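Local atomic coordinates of hypothetical protein (Bacteroides uniformis, PDB entry 4QE0), a protein that is of unknown function and belongs to the DUF5043 family, crystallised here as an assembly of two copies. Residues Arg78-Ser81 with Gln82-Asp85. Residues are numbered along the deposited sequence; the frame is centred on the assembly and turned at random.
With SO4 (sulfate ion), chain I.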
ATOM      1  N   ARG A  78      -3.275  -2.041 -14.323  1.00 25.27           N
ATOM      2  CA  ARG A  78      -3.966  -1.018 -13.578  1.00 26.33           C
ATOM      3  C   ARG A  78      -3.728  -1.177 -12.079  1.00 25.20           C
ATOM      4  O   ARG A  78      -3.293  -0.249 -11.397  1.00 22.57           O
ATOM      5  CB  ARG A  78      -5.472  -1.070 -13.891  1.00 29.23           C
ATOM      6  CG  ARG A  78      -6.272   0.116 -13.343  1.00 31.69           C
ATOM      7  CD  ARG A  78      -6.812  -0.104 -11.960  1.00 34.58           C
ATOM      8  NE  ARG A  78      -7.456  -1.395 -11.727  1.00 32.91           N
ATOM      9  CZ  ARG A  78      -7.745  -1.843 -10.510  1.00 30.40           C
ATOM     10  NH1 ARG A  78      -7.486  -1.089  -9.456  1.00 27.30           N
ATOM     11  NH2 ARG A  78      -8.313  -3.040 -10.329  1.00 33.35           N
ATOM     12  N   PHE A  79      -3.982  -2.371 -11.570  1.00 23.87           N
ATOM     13  CA  PHE A  79      -3.821  -2.606 -10.159  1.00 26.67           C
ATOM     14  C   PHE A  79      -2.401  -2.354  -9.669  1.00 22.12           C
ATOM     15  O   PHE A  79      -2.205  -1.705  -8.634  1.00 23.46           O
ATOM     16  CB  PHE A  79      -4.254  -4.020  -9.757  1.00 24.96           C
ATOM     17  CG  PHE A  79      -4.046  -4.286  -8.283  1.00 24.14           C
ATOM     18  CD1 PHE A  79      -4.756  -3.583  -7.340  1.00 26.88           C
ATOM     19  CD2 PHE A  79      -3.063  -5.168  -7.857  1.00 28.08           C
ATOM     20  CE1 PHE A  79      -4.545  -3.782  -5.984  1.00 28.64           C
ATOM     21  CE2 PHE A  79      -2.829  -5.365  -6.498  1.00 27.38           C
ATOM     22  CZ  PHE A  79      -3.570  -4.675  -5.566  1.00 25.75           C
HETATM   23  N   MSE A  80      -1.418  -2.907 -10.358  1.00 22.94           N
HETATM   24  CA  MSE A  80      -0.034  -2.757  -9.912  1.00 24.41           C
HETATM   25  C   MSE A  80       0.373  -1.306  -9.940  1.00 24.35           C
HETATM   26  O   MSE A  80       1.094  -0.871  -9.059  1.00 23.61           O
HETATM   27  CB  MSE A  80       0.932  -3.621 -10.722  1.00 25.02           C
HETATM   28  CG  MSE A  80       0.736  -5.107 -10.469  1.00 29.38           C
HETATM   29 SE   MSE A  80       1.805  -5.772  -8.943  0.75 31.61          SE
HETATM   30  CE  MSE A  80       0.736  -5.332  -7.334  1.00 33.22           C
ATOM     31  N   SER A  81      -0.076  -0.539 -10.937  1.00 22.55           N
ATOM     32  CA  SER A  81       0.238   0.884 -10.998  1.00 24.96           C
ATOM     33  C   SER A  81      -0.360   1.649  -9.825  1.00 22.55           C
ATOM     34  O   SER A  81       0.312   2.489  -9.200  1.00 22.01           O
ATOM     35  CB  SER A  81      -0.291   1.526 -12.291  1.00 25.45           C
ATOM     36  OG  SER A  81       0.314   0.911 -13.391  1.00 34.61           O
ATOM     37  N   GLN A  82      -1.614   1.357  -9.524  1.00 21.58           N
ATOM     38  CA  GLN A  82      -2.293   2.055  -8.449  1.00 22.16           C
ATOM     39  C   GLN A  82      -1.776   1.598  -7.115  1.00 22.21           C
ATOM     40  O   GLN A  82      -1.734   2.378  -6.155  1.00 22.29           O
ATOM     41  CB  GLN A  82      -3.798   1.866  -8.549  1.00 23.57           C
ATOM     42  CG  GLN A  82      -4.375   2.550  -9.778  1.00 24.31           C
ATOM     43  CD  GLN A  82      -5.882   2.434  -9.871  1.00 30.26           C
ATOM     44  OE1 GLN A  82      -6.486   1.588  -9.229  1.00 28.09           O
ATOM     45  NE2 GLN A  82      -6.488   3.262 -10.709  1.00 31.29           N
ATOM     46  N   GLN A  83      -1.357   0.337  -7.038  1.00 21.33           N
ATOM     47  CA  GLN A  83      -0.795  -0.145  -5.769  1.00 21.24           C
ATOM     48  C   GLN A  83       0.527   0.554  -5.440  1.00 22.58           C
ATOM     49  O   GLN A  83       0.787   0.845  -4.264  1.00 21.52           O
ATOM     50  CB  GLN A  83      -0.658  -1.663  -5.802  1.00 22.92           C
ATOM     51  CG  GLN A  83      -0.217  -2.301  -4.483  1.00 24.92           C
ATOM     52  CD  GLN A  83      -1.236  -2.247  -3.363  1.00 29.52           C
ATOM     53  OE1 GLN A  83      -2.364  -1.783  -3.518  1.00 27.57           O
ATOM     54  NE2 GLN A  83      -0.821  -2.749  -2.197  1.00 31.59           N
ATOM     55  N   ALA A  84       1.352   0.817  -6.455  1.00 22.62           N
ATOM     56  CA  ALA A  84       2.595   1.565  -6.242  1.00 21.85           C
ATOM     57  C   ALA A  84       2.320   2.957  -5.693  1.00 20.58           C
ATOM     58  O   ALA A  84       2.947   3.394  -4.725  1.00 22.55           O
ATOM     59  CB  ALA A  84       3.394   1.651  -7.523  1.00 23.31           C
ATOM     60  N   ASP A  85       1.335   3.623  -6.266  1.00 22.39           N
ATOM     61  CA  ASP A  85       0.892   4.941  -5.791  1.00 23.63           C
ATOM     62  C   ASP A  85       0.375   4.850  -4.348  1.00 22.54           C
ATOM     63  O   ASP A  85       0.695   5.689  -3.487  1.00 21.49           O
ATOM     64  CB  ASP A  85      -0.197   5.413  -6.747  1.00 27.48           C
ATOM     65  CG  ASP A  85      -0.717   6.785  -6.438  1.00 44.07           C
ATOM     66  OD1 ASP A  85      -1.453   6.915  -5.440  1.00 44.10           O
ATOM     67  OD2 ASP A  85      -0.424   7.723  -7.229  1.00 51.25           O
TER
HETATM   68  S   SO4 I 307      -8.959  -4.377 -13.548  1.00 62.94           S
HETATM   69  O1  SO4 I 307      -9.038  -5.258 -14.734  1.00 76.91           O
HETATM   70  O2  SO4 I 307     -10.296  -4.245 -12.915  1.00 72.68           O
HETATM   71  O3  SO4 I 307      -8.024  -4.968 -12.563  1.00 55.38           O
HETATM   72  O4  SO4 I 307      -8.533  -3.039 -13.987  1.00 52.07           O
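Arg78 and Gln82, one turn apart in the first turns of helix 78-90, join side chain to side chain: Arg78 NH1 donates to Gln82 OE1 at 2.9 Å. The oxygen lies in the guanidinium plane, but the donor stands well above the amide plane, the two flat groups being turned 71° apart. With CG anti to the backbone N (chi1 -170°) and bends at chi2 and chi3, the arginine chain turns forward along the helix, toward Gln82, bringing Arg78 CD within 3.2 Å of Gln82 OE1. Another edge of the guanidinium grips a sulfate, probably from the crystallisation liquor, through NE to O4 and NH2 to O3, both at 3.0 Å. Phe79 CB lies over one guanidinium face, and NH1 also bonds Leu179 O. Replacing Arg78 by an alanine would probably leave Gln82 OE1 without this donor, its amide freer to turn, and the sulfate without its grip. Phe79 and Gln83 run side by side, ring and amide planes 27° apart; Gln83 OE1 sits 3.7 Å from Phe79 CZ, while Gln83 CB lies over the ring face toward its rim. The far end of this amide is held by Gln149 through NE2. Beneath the side chains, regular i to i+4 bonds run from Gln82 N to Arg78 O and from Gln83 N to Phe79 O (2.7 Å). At the fold level, Phe79 meets Phe41 of the second subunit, at the start of that copy's strand 41-45, Pro178 packs on Gln82 and Gln83, and Asp85 O bonds Gln170 NE2, just past strand 164-169.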